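Local structure of carbohydrate binding family 6 (Clostridium thermocellum, 5A8C) at residues A206-E211 and F230-S235; Y214-N219 and G276-V281; K221-Y226 and M306-D311; L256-D261 and N265-A270. The protein hydrolyses terminal alpha-L-arabinofuranoside linkages as a family 43 glycoside hydrolase, probably releasing arabinose from plant cell-wall polysaccharides. All blocks are in the same frame, centred on the assembly; numbering follows the deposited sequence.

Contact 1 (A206-E211 and F230-S235); sequences APRFFE and FSQGAS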
# COMPACT_ATOMS: atom_id res chain seq x y z
N ALA A 206 -2.41 -7.87 15.24
CA ALA A 206 -3.75 -7.82 14.63
C ALA A 206 -4.12 -9.23 14.24
O ALA A 206 -3.30 -9.98 13.73
CB ALA A 206 -3.77 -6.93 13.37
N PRO A 207 -5.40 -9.60 14.40
CA PRO A 207 -5.80 -10.96 14.13
C PRO A 207 -5.47 -11.37 12.69
O PRO A 207 -5.88 -10.71 11.73
CB PRO A 207 -7.31 -10.95 14.38
CG PRO A 207 -7.56 -9.82 15.25
CD PRO A 207 -6.53 -8.80 14.95
N ARG A 208 -4.77 -12.48 12.53
CA ARG A 208 -4.53 -13.07 11.24
C ARG A 208 -3.74 -12.14 10.30
O ARG A 208 -3.85 -12.26 9.07
CB ARG A 208 -5.85 -13.57 10.62
CG ARG A 208 -6.45 -14.70 11.47
CD ARG A 208 -7.93 -14.97 11.20
NE ARG A 208 -8.77 -13.85 11.62
CZ ARG A 208 -9.28 -12.95 10.79
NH1 ARG A 208 -9.04 -12.98 9.48
NH2 ARG A 208 -9.98 -11.97 11.32
N PHE A 209 -2.96 -11.23 10.84
CA PHE A 209 -2.21 -10.30 9.99
C PHE A 209 -1.31 -11.04 9.02
O PHE A 209 -0.52 -11.93 9.42
CB PHE A 209 -1.33 -9.38 10.88
CG PHE A 209 -0.48 -8.44 10.09
CD1 PHE A 209 -1.04 -7.33 9.46
CD2 PHE A 209 0.87 -8.66 9.94
CE1 PHE A 209 -0.26 -6.46 8.71
CE2 PHE A 209 1.65 -7.79 9.22
CZ PHE A 209 1.09 -6.71 8.58
N PHE A 210 -1.34 -10.61 7.75
CA PHE A 210 -0.54 -11.23 6.71
C PHE A 210 0.36 -10.25 6.00
O PHE A 210 1.56 -10.52 5.85
CB PHE A 210 -1.47 -11.98 5.73
CG PHE A 210 -0.82 -12.92 4.79
CD1 PHE A 210 -0.20 -14.09 5.25
CD2 PHE A 210 -0.85 -12.68 3.42
CE1 PHE A 210 0.34 -15.01 4.35
CE2 PHE A 210 -0.27 -13.58 2.51
CZ PHE A 210 0.28 -14.74 2.99
N GLU A 211 -0.20 -9.16 5.49
CA GLU A 211 0.66 -8.16 4.82
C GLU A 211 -0.17 -6.86 4.67
O GLU A 211 -1.26 -6.77 5.23
CB GLU A 211 1.23 -8.71 3.49
CG GLU A 211 0.14 -9.05 2.55
CD GLU A 211 0.53 -10.03 1.36
OE1 GLU A 211 1.72 -10.27 1.00
OE2 GLU A 211 -0.47 -10.37 0.68
N PHE A 230 -4.61 -16.64 5.01
CA PHE A 230 -5.43 -17.61 4.29
C PHE A 230 -6.00 -18.70 5.23
O PHE A 230 -6.39 -19.76 4.80
CB PHE A 230 -4.67 -18.15 3.09
CG PHE A 230 -4.49 -17.12 1.97
CD1 PHE A 230 -3.52 -16.15 2.05
CD2 PHE A 230 -5.35 -17.08 0.89
CE1 PHE A 230 -3.36 -15.19 1.04
CE2 PHE A 230 -5.20 -16.12 -0.12
CZ PHE A 230 -4.21 -15.18 -0.04
N SER A 231 -6.00 -18.41 6.54
CA SER A 231 -6.35 -19.43 7.54
C SER A 231 -7.81 -19.72 7.74
O SER A 231 -8.17 -20.72 8.36
CB SER A 231 -5.75 -19.04 8.87
OG SER A 231 -6.44 -17.96 9.44
N GLN A 232 -8.70 -18.89 7.22
CA GLN A 232 -10.13 -19.20 7.33
C GLN A 232 -10.87 -18.83 6.03
O GLN A 232 -12.05 -18.47 6.03
CB GLN A 232 -10.74 -18.56 8.57
CG GLN A 232 -10.51 -17.07 8.71
CD GLN A 232 -11.01 -16.50 10.01
OE1 GLN A 232 -10.73 -17.07 11.08
NE2 GLN A 232 -11.73 -15.33 9.96
N GLY A 233 -10.15 -19.05 4.93
CA GLY A 233 -10.58 -18.66 3.62
C GLY A 233 -9.55 -17.72 3.03
O GLY A 233 -8.41 -17.65 3.44
N ALA A 234 -9.93 -17.07 1.98
CA ALA A 234 -9.00 -16.22 1.25
C ALA A 234 -8.78 -14.89 1.96
O ALA A 234 -9.62 -14.41 2.72
CB ALA A 234 -9.51 -16.03 -0.15
N SER A 235 -7.65 -14.25 1.67
CA SER A 235 -7.27 -13.00 2.29
C SER A 235 -8.33 -11.90 2.08
O SER A 235 -8.80 -11.69 0.95
CB SER A 235 -5.96 -12.54 1.69
OG SER A 235 -5.51 -11.30 2.21
O HOH W 1 -3.28 -10.99 0.46
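Arg208 and Phe210 lie just before the corner that the chain turns at Glu211, where Phe210 and Glu211 both face Ala227 in a classic beta bulge, and they meet the surface loop Phe230-Ser235 beside a pocket in which Glu211 OE1 is hydrogen-bonded to a Tris molecule, probably from the crystallisation liquor. The aromatic half is T-shaped: the edge of Phe230 is turned toward the face of Phe210, with centroids 5.5 Å apart and planes at 77°. Phe230 CE1 comes closest, 3.8 Å from Phe210 CE2. Phe210 reaches the loop because chi1 (-167°) swings its ring away from the backbone N, and it also makes an edge-to-face pair with Trp159. The other half is a flat stack. The guanidinium of Arg208 and the amide of Gln232 are 3° from parallel, and Gln232 NE2 lies 3.5 Å above the centre of the guanidinium plane. Nearer the backbone, Arg208 CD lies 3.5 Å from Gln232 OE1, while Ser231 OG, bonded to Asp229, touches the same methylene. Deeper in, a water lies 2.9 Å from both Glu211 OE2 and Ser235 OG, probably sharing its protons among more acceptors. Since the amide covers a face of the guanidinium and accepts nothing from it, the N-H groups can serve other partners: NH2 forms a salt bridge with Glu238. Across the contact, ring and pi-system packing dominates, with a water the likely polar link.

Contact 2 (Y214-N219 and G276-V281); sequences YMHKYN and GNWYVV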
# COMPACT_ATOMS: atom_id res chain seq x y z
N TYR A 214 -1.55 -0.67 6.93
CA TYR A 214 -1.97 0.65 6.46
C TYR A 214 -2.57 1.41 7.63
O TYR A 214 -3.31 0.84 8.44
CB TYR A 214 -2.99 0.52 5.31
CG TYR A 214 -3.23 1.77 4.54
CD1 TYR A 214 -2.43 2.10 3.48
CD2 TYR A 214 -4.21 2.65 4.94
CE1 TYR A 214 -2.68 3.28 2.75
CE2 TYR A 214 -4.45 3.84 4.24
CZ TYR A 214 -3.64 4.13 3.18
OH TYR A 214 -3.88 5.30 2.45
N MET A 215 -2.27 2.70 7.72
CA MET A 215 -2.83 3.57 8.75
C MET A 215 -3.46 4.80 8.14
O MET A 215 -2.84 5.45 7.28
CB MET A 215 -1.71 3.98 9.71
CG MET A 215 -2.10 4.97 10.81
SD MET A 215 -3.51 4.51 11.82
CE MET A 215 -2.97 2.91 12.45
N HIS A 216 -4.63 5.16 8.65
CA HIS A 216 -5.23 6.49 8.37
C HIS A 216 -5.98 6.92 9.58
O HIS A 216 -6.34 6.10 10.45
CB HIS A 216 -6.06 6.52 7.09
CG HIS A 216 -7.44 5.99 7.25
ND1 HIS A 216 -7.77 4.65 7.20
CD2 HIS A 216 -8.60 6.69 7.42
CE1 HIS A 216 -9.09 4.57 7.36
NE2 HIS A 216 -9.60 5.78 7.51
N LYS A 217 -6.26 8.21 9.68
CA LYS A 217 -6.96 8.79 10.81
C LYS A 217 -8.19 9.49 10.32
O LYS A 217 -8.18 10.13 9.27
CB LYS A 217 -6.04 9.76 11.59
CG LYS A 217 -6.54 10.22 12.95
CD LYS A 217 -5.53 11.11 13.62
CE LYS A 217 -5.91 11.44 15.05
NZ LYS A 217 -4.88 12.29 15.71
N TYR A 218 -9.29 9.39 11.07
CA TYR A 218 -10.52 10.07 10.71
C TYR A 218 -11.33 10.32 11.97
O TYR A 218 -11.55 9.40 12.76
CB TYR A 218 -11.36 9.24 9.73
CG TYR A 218 -12.71 9.77 9.49
CD1 TYR A 218 -12.88 10.98 8.79
CD2 TYR A 218 -13.84 9.09 9.91
CE1 TYR A 218 -14.14 11.50 8.56
CE2 TYR A 218 -15.13 9.59 9.63
CZ TYR A 218 -15.22 10.78 8.95
OH TYR A 218 -16.50 11.29 8.69
N ASN A 219 -11.74 11.58 12.17
CA ASN A 219 -12.59 11.96 13.29
C ASN A 219 -12.11 11.44 14.62
O ASN A 219 -12.89 10.90 15.41
CB ASN A 219 -14.05 11.56 13.02
CG ASN A 219 -15.04 12.33 13.86
OD1 ASN A 219 -14.81 13.49 14.23
ND2 ASN A 219 -16.17 11.70 14.16
N GLY A 276 -13.91 15.17 -0.56
CA GLY A 276 -14.94 14.96 0.42
C GLY A 276 -15.56 13.59 0.47
O GLY A 276 -16.46 13.38 1.28
N ASN A 277 -15.12 12.66 -0.39
CA ASN A 277 -15.57 11.28 -0.38
C ASN A 277 -14.36 10.38 -0.08
O ASN A 277 -13.23 10.79 -0.25
CB ASN A 277 -16.16 10.91 -1.73
CG ASN A 277 -17.38 11.72 -2.05
OD1 ASN A 277 -17.40 12.51 -3.02
ND2 ASN A 277 -18.37 11.63 -1.23
N TRP A 278 -14.66 9.17 0.37
CA TRP A 278 -13.61 8.20 0.67
C TRP A 278 -13.63 7.08 -0.33
O TRP A 278 -14.68 6.69 -0.84
CB TRP A 278 -13.80 7.65 2.09
CG TRP A 278 -13.55 8.68 3.13
CD1 TRP A 278 -14.37 9.66 3.56
CD2 TRP A 278 -12.32 8.87 3.85
NE1 TRP A 278 -13.77 10.45 4.51
CE2 TRP A 278 -12.50 9.98 4.71
CE3 TRP A 278 -11.08 8.20 3.86
CZ2 TRP A 278 -11.50 10.39 5.58
CZ3 TRP A 278 -10.09 8.62 4.74
CH2 TRP A 278 -10.30 9.73 5.57
N TYR A 279 -12.45 6.55 -0.62
CA TYR A 279 -12.27 5.47 -1.56
C TYR A 279 -11.30 4.43 -1.03
O TYR A 279 -10.35 4.75 -0.30
CB TYR A 279 -11.69 6.01 -2.89
CG TYR A 279 -12.60 7.02 -3.53
CD1 TYR A 279 -13.64 6.64 -4.36
CD2 TYR A 279 -12.50 8.37 -3.22
CE1 TYR A 279 -14.55 7.57 -4.84
CE2 TYR A 279 -13.38 9.29 -3.70
CZ TYR A 279 -14.42 8.91 -4.51
OH TYR A 279 -15.32 9.81 -4.98
N VAL A 280 -11.54 3.19 -1.40
CA VAL A 280 -10.53 2.12 -1.29
C VAL A 280 -9.99 1.85 -2.69
O VAL A 280 -10.77 1.58 -3.63
CB VAL A 280 -11.09 0.86 -0.65
CG1 VAL A 280 -10.06 -0.22 -0.53
CG2 VAL A 280 -11.61 1.14 0.75
N VAL A 281 -8.67 1.94 -2.84
CA VAL A 281 -7.98 1.48 -4.02
C VAL A 281 -7.43 0.09 -3.70
O VAL A 281 -6.98 -0.16 -2.59
CB VAL A 281 -6.90 2.46 -4.47
CG1 VAL A 281 -7.52 3.75 -5.05
CG2 VAL A 281 -5.85 2.77 -3.49
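Trp278 pushes the far end of its indole toward His216 and Tyr218, two side chains that project from the same side of strand 212-218, and these three rings form an aromatic cluster. Its six-membered ring meets both neighbours obliquely. Trp278 CZ3 lies 3.6 Å from His216 CD2, the ring planes being 46° apart, and on the adjoining part of the rim Trp278 CZ2 lies 3.5 Å from Tyr218 CD1, there with planes at 72°. With CG anti to its own carbonyl carbon (chi1 -68°), the tryptophan spans most of the gap, since the axes of strands 214-218 and 277-281 stay 12.1 Å apart. Tyr308 completes the tight part: it meets Trp278 edge-to-face, and its OH is hydrogen-bonded to His216 NE2, so the buried imidazole is fixed in rotation as well as packed. Away from this cluster the contact slackens. The Tyr214 side chain makes no contact with segment 276-281, and its OH bonds instead to Ile271 O. Lys217 leads away, fully extended, to salt bridges with Asp168 and Asp169. Toward solvent, the exposed Asn219 lays its CB over one face of the Tyr218 ring and makes no contact with 276-281. The two strands belong to different antiparallel sheets and run nearly antiparallel to each other, joined by large side chains where backbone pairing is absent, as expected for successive blades of this five-bladed beta-propeller.

Contact 3 (K221-Y226 and M306-D311); sequences KYYFSY and MFYNAD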
# COMPACT_ATOMS: atom_id res chain seq x y z
N LYS A 221 -10.09 8.95 15.39
CA LYS A 221 -9.80 7.55 15.48
C LYS A 221 -8.70 7.17 14.50
O LYS A 221 -8.66 7.67 13.37
CB LYS A 221 -11.05 6.67 15.23
CG LYS A 221 -12.11 6.74 16.28
CD LYS A 221 -11.75 6.00 17.57
CE LYS A 221 -12.92 5.97 18.55
NZ LYS A 221 -12.58 5.24 19.80
N TYR A 222 -7.85 6.24 14.93
CA TYR A 222 -6.82 5.63 14.11
C TYR A 222 -7.34 4.30 13.61
O TYR A 222 -7.93 3.52 14.36
CB TYR A 222 -5.55 5.40 14.95
CG TYR A 222 -4.93 6.68 15.43
CD1 TYR A 222 -5.33 7.25 16.67
CD2 TYR A 222 -3.94 7.33 14.71
CE1 TYR A 222 -4.75 8.39 17.12
CE2 TYR A 222 -3.34 8.50 15.22
CZ TYR A 222 -3.73 9.01 16.44
OH TYR A 222 -3.16 10.13 16.96
N TYR A 223 -7.14 4.04 12.30
CA TYR A 223 -7.62 2.85 11.63
C TYR A 223 -6.42 2.08 11.12
O TYR A 223 -5.73 2.55 10.20
CB TYR A 223 -8.51 3.23 10.44
CG TYR A 223 -9.81 3.91 10.84
CD1 TYR A 223 -9.82 5.26 11.18
CD2 TYR A 223 -11.00 3.23 10.84
CE1 TYR A 223 -11.00 5.90 11.57
CE2 TYR A 223 -12.21 3.86 11.20
CZ TYR A 223 -12.18 5.16 11.57
OH TYR A 223 -13.34 5.84 11.94
N PHE A 224 -6.13 0.92 11.72
CA PHE A 224 -5.09 0.04 11.23
C PHE A 224 -5.77 -1.01 10.36
O PHE A 224 -6.55 -1.82 10.85
CB PHE A 224 -4.34 -0.65 12.38
CG PHE A 224 -3.27 -1.56 11.86
CD1 PHE A 224 -2.00 -1.04 11.58
CD2 PHE A 224 -3.49 -2.89 11.62
CE1 PHE A 224 -1.02 -1.88 11.08
CE2 PHE A 224 -2.50 -3.70 11.09
CZ PHE A 224 -1.26 -3.17 10.83
N SER A 225 -5.51 -0.94 9.06
CA SER A 225 -6.09 -1.89 8.10
C SER A 225 -4.99 -2.74 7.48
O SER A 225 -3.80 -2.34 7.49
CB SER A 225 -6.97 -1.18 7.08
OG SER A 225 -6.25 -0.21 6.35
N TYR A 226 -5.35 -3.90 6.97
CA TYR A 226 -4.35 -4.87 6.58
C TYR A 226 -4.98 -5.98 5.78
O TYR A 226 -6.22 -6.15 5.80
CB TYR A 226 -3.66 -5.46 7.81
CG TYR A 226 -4.57 -6.19 8.76
CD1 TYR A 226 -5.34 -5.51 9.69
CD2 TYR A 226 -4.67 -7.57 8.74
CE1 TYR A 226 -6.16 -6.19 10.57
CE2 TYR A 226 -5.48 -8.27 9.62
CZ TYR A 226 -6.23 -7.58 10.55
OH TYR A 226 -7.01 -8.23 11.50
N MET A 306 -15.96 4.15 -0.37
CA MET A 306 -15.99 3.63 1.00
C MET A 306 -16.87 4.59 1.82
O MET A 306 -16.76 5.81 1.64
CB MET A 306 -14.57 3.59 1.55
CG MET A 306 -14.42 2.83 2.87
SD MET A 306 -12.84 3.09 3.67
CE MET A 306 -13.19 4.54 4.63
N PHE A 307 -17.61 4.04 2.77
CA PHE A 307 -18.47 4.81 3.63
C PHE A 307 -18.22 4.45 5.08
O PHE A 307 -17.92 3.29 5.40
CB PHE A 307 -19.95 4.50 3.28
CG PHE A 307 -20.30 4.74 1.85
CD1 PHE A 307 -20.51 6.02 1.40
CD2 PHE A 307 -20.30 3.73 0.93
CE1 PHE A 307 -20.82 6.27 0.07
CE2 PHE A 307 -20.59 3.96 -0.40
CZ PHE A 307 -20.83 5.22 -0.81
N TYR A 308 -18.43 5.43 5.94
CA TYR A 308 -18.39 5.23 7.41
C TYR A 308 -19.81 5.08 7.97
O TYR A 308 -20.72 5.75 7.51
CB TYR A 308 -17.72 6.39 8.13
CG TYR A 308 -16.27 6.53 7.82
CD1 TYR A 308 -15.31 5.81 8.53
CD2 TYR A 308 -15.81 7.39 6.84
CE1 TYR A 308 -13.95 5.96 8.26
CE2 TYR A 308 -14.48 7.56 6.56
CZ TYR A 308 -13.56 6.83 7.29
OH TYR A 308 -12.19 6.98 7.03
N ASN A 309 -19.96 4.23 8.96
CA ASN A 309 -21.14 4.19 9.79
C ASN A 309 -21.10 5.34 10.78
O ASN A 309 -20.04 5.94 11.01
CB ASN A 309 -21.20 2.85 10.54
CG ASN A 309 -21.36 1.67 9.61
OD1 ASN A 309 -22.22 1.71 8.75
ND2 ASN A 309 -20.57 0.62 9.79
N ALA A 310 -22.24 5.62 11.39
CA ALA A 310 -22.31 6.69 12.36
C ALA A 310 -21.36 6.51 13.53
O ALA A 310 -20.86 7.52 14.05
CB ALA A 310 -23.72 6.89 12.91
N ASP A 311 -21.10 5.27 13.95
CA ASP A 311 -20.20 5.02 15.10
C ASP A 311 -18.71 5.06 14.70
O ASP A 311 -17.83 4.76 15.52
CB ASP A 311 -20.55 3.68 15.79
CG ASP A 311 -20.27 2.46 14.95
OD1 ASP A 311 -19.81 2.61 13.80
OD2 ASP A 311 -20.60 1.34 15.40
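Tyr308 directs its ring edge toward the face of Tyr223 in an offset edge-to-face pair, with centroids 5.7 Å apart and planes inclined at 63°. Each ring has a further flat partner: His216 stacks on Tyr223, and Tyr218 stacks on Tyr308. The touching is done by one corner of the Tyr308 ring. Its CE1 lies 3.8 Å from Tyr223 CZ and 3.7 Å from Tyr223 OH, so the offset moves the approach off the ring centre toward the phenol end. Both side chains hold CG anti to the carbonyl carbon (chi1 -66° in each), which directs each ring from its own backbone into the gap between the sheets, where the two cross obliquely. Within the beta-propeller, this is where the chain leaving strand 300-306 of one sheet folds against strand 221-228 of the neighbouring one; at 11.8 Å between the CA atoms of Tyr223 and Tyr308, only long side chains can bridge the backbones. Tyr223 OH is hydrogen-bonded to Gly312 O, just beyond segment 306-311, which ties the tyrosine to the same loop by a polar link. Ile314 also packs on Tyr223, which is buried, whereas Tyr308 remains partly exposed.

Contact 4 (L256-D261 and N265-A270); sequences LPQPPD and NNNHHA. With CA (calcium ion), chain B.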
# COMPACT_ATOMS: atom_id res chain seq x y z
N LEU A 256 -12.90 -4.99 2.90
CA LEU A 256 -12.96 -5.44 1.50
C LEU A 256 -12.82 -6.95 1.46
O LEU A 256 -11.83 -7.47 1.97
CB LEU A 256 -11.89 -4.79 0.66
CG LEU A 256 -12.01 -5.01 -0.85
CD1 LEU A 256 -13.13 -4.18 -1.47
CD2 LEU A 256 -10.68 -4.70 -1.52
N PRO A 257 -13.81 -7.68 0.97
CA PRO A 257 -13.66 -9.12 0.78
C PRO A 257 -12.76 -9.40 -0.42
O PRO A 257 -12.13 -8.50 -0.95
CB PRO A 257 -15.11 -9.56 0.55
CG PRO A 257 -15.67 -8.45 -0.24
CD PRO A 257 -15.06 -7.19 0.30
N GLN A 258 -12.68 -10.67 -0.83
CA GLN A 258 -12.03 -10.91 -2.15
C GLN A 258 -12.82 -10.17 -3.22
O GLN A 258 -14.03 -10.36 -3.33
CB GLN A 258 -12.04 -12.39 -2.48
CG GLN A 258 -10.94 -13.16 -1.77
CD GLN A 258 -9.60 -12.99 -2.43
OE1 GLN A 258 -9.49 -13.11 -3.66
NE2 GLN A 258 -8.56 -12.79 -1.66
N PRO A 259 -12.14 -9.37 -4.02
CA PRO A 259 -12.83 -8.76 -5.18
C PRO A 259 -13.19 -9.80 -6.20
O PRO A 259 -12.61 -10.90 -6.21
CB PRO A 259 -11.80 -7.81 -5.74
CG PRO A 259 -10.63 -8.00 -5.06
CD PRO A 259 -10.73 -8.99 -3.99
N PRO A 260 -14.07 -9.48 -7.14
CA PRO A 260 -14.28 -10.38 -8.29
C PRO A 260 -13.02 -10.57 -9.09
O PRO A 260 -12.11 -9.74 -9.11
CB PRO A 260 -15.38 -9.67 -9.09
CG PRO A 260 -15.23 -8.25 -8.72
CD PRO A 260 -14.80 -8.22 -7.27
N ASP A 261 -12.98 -11.70 -9.79
CA ASP A 261 -11.88 -11.99 -10.70
C ASP A 261 -10.52 -11.89 -10.04
O ASP A 261 -9.58 -11.34 -10.61
CB ASP A 261 -11.95 -11.10 -11.95
CG ASP A 261 -13.20 -11.26 -12.79
OD1 ASP A 261 -13.91 -12.29 -12.62
OD2 ASP A 261 -13.44 -10.40 -13.65
N ASN A 265 -6.51 -15.14 -4.59
CA ASN A 265 -5.12 -14.76 -4.38
C ASN A 265 -5.01 -13.49 -3.54
O ASN A 265 -5.95 -13.11 -2.85
CB ASN A 265 -4.39 -14.72 -5.72
CG ASN A 265 -2.91 -15.14 -5.57
OD1 ASN A 265 -2.08 -14.47 -4.87
ND2 ASN A 265 -2.54 -16.18 -6.24
N ASN A 266 -3.85 -12.85 -3.56
CA ASN A 266 -3.62 -11.76 -2.65
C ASN A 266 -4.49 -10.55 -2.92
O ASN A 266 -5.05 -10.33 -4.02
CB ASN A 266 -2.14 -11.42 -2.52
CG ASN A 266 -1.46 -11.15 -3.84
OD1 ASN A 266 -2.08 -10.64 -4.80
ND2 ASN A 266 -0.20 -11.56 -3.94
N ASN A 267 -4.61 -9.73 -1.88
CA ASN A 267 -5.57 -8.64 -1.76
C ASN A 267 -4.83 -7.49 -1.08
O ASN A 267 -4.23 -7.74 -0.02
CB ASN A 267 -6.76 -9.16 -0.93
CG ASN A 267 -8.05 -8.38 -1.01
OD1 ASN A 267 -8.15 -7.30 -1.59
ND2 ASN A 267 -9.09 -8.96 -0.39
N HIS A 268 -4.76 -6.29 -1.67
CA HIS A 268 -3.92 -5.23 -1.13
C HIS A 268 -4.56 -3.89 -1.45
O HIS A 268 -5.02 -3.67 -2.55
CB HIS A 268 -2.54 -5.30 -1.76
CG HIS A 268 -1.45 -4.54 -1.01
ND1 HIS A 268 -0.36 -5.20 -0.49
CD2 HIS A 268 -1.27 -3.22 -0.72
CE1 HIS A 268 0.41 -4.27 0.09
NE2 HIS A 268 -0.11 -3.09 -0.00
N HIS A 269 -4.61 -3.01 -0.48
CA HIS A 269 -5.41 -1.79 -0.58
C HIS A 269 -4.73 -0.54 -0.06
O HIS A 269 -3.71 -0.58 0.68
CB HIS A 269 -6.65 -2.05 0.37
CG HIS A 269 -6.25 -2.00 1.81
ND1 HIS A 269 -5.25 -2.79 2.33
CD2 HIS A 269 -6.55 -1.06 2.75
CE1 HIS A 269 -4.99 -2.35 3.55
NE2 HIS A 269 -5.80 -1.33 3.86
N ALA A 270 -5.41 0.57 -0.30
CA ALA A 270 -5.15 1.84 0.40
C ALA A 270 -6.52 2.52 0.56
O ALA A 270 -7.42 2.34 -0.23
CB ALA A 270 -4.17 2.74 -0.29
CA CA B . 0.47 -0.90 1.05
O HOH W 2 -1.60 -1.40 2.30
O HOH W 3 2.92 -1.17 1.17
O HOH W 4 1.22 -0.55 -1.24
O HOH W 5 1.15 -1.74 3.23
O HOH W 6 1.02 1.19 2.04
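Gln258 NE2 is held by two carbonyl oxygens, Asn265 O across the contact and Ser235 O from the neighbouring loop. Its bond to Asn265 O is 2.9 Å long and nearly straight (164° at the hydrogen), lying close to the amide plane and running almost in line with the carbonyl. A bend at chi2 (-78°) brings the amide back to this point, where Asn262 bonds its OE1. Asn267 repeats the pattern: ND2 bonds to Pro257 O at 3.1 Å and to Ser235 O. Here the donor stands well above the carbonyl plane of Pro257, 62° out of it. The buried amide also packs against apolar groups, with Asn267 OD1 3.6 Å from Leu256 CD2. Next along the chain, His268 NE2 binds the calcium ion at 2.5 Å; five waters and one further atom complete seven ligands, and the ion probably helps to shape the pocket. One of these waters donates to His269 O at 2.8 Å, while His268 ND1 is bonded to Tris. The whole turn links two successive blades of the five-bladed beta-propeller, strand 250-256 to strand 270-274: Leu256, Asn267 and His269 lie on Ile237 of strand 237-242, and Leu256 and Pro259 touch Tyr282 of strand 277-284.

Overall arrangement
Contacts 2 and 3, with centres 7 Å apart, share one aromatic cluster at the seam between two propeller sheets; residues 256-270, which contain contact 4, connect these sheets. His269 ties contact 4 to both, meeting the Tyr214 ring and bonding through NE2 to Ser225 OG at 2.8 Å. Contact 1 lies about 12 Å from contact 4, centre to centre, and is joined to it through Ser235 O, but its centre is about 22 Å from that of contact 2. Glu211 and His268 both bond Tris, which places contacts 1 and 4 at what is probably the active-site pocket, since Tris and calcium share His268. The side chain of Tyr223 is about 14 Å from the ion.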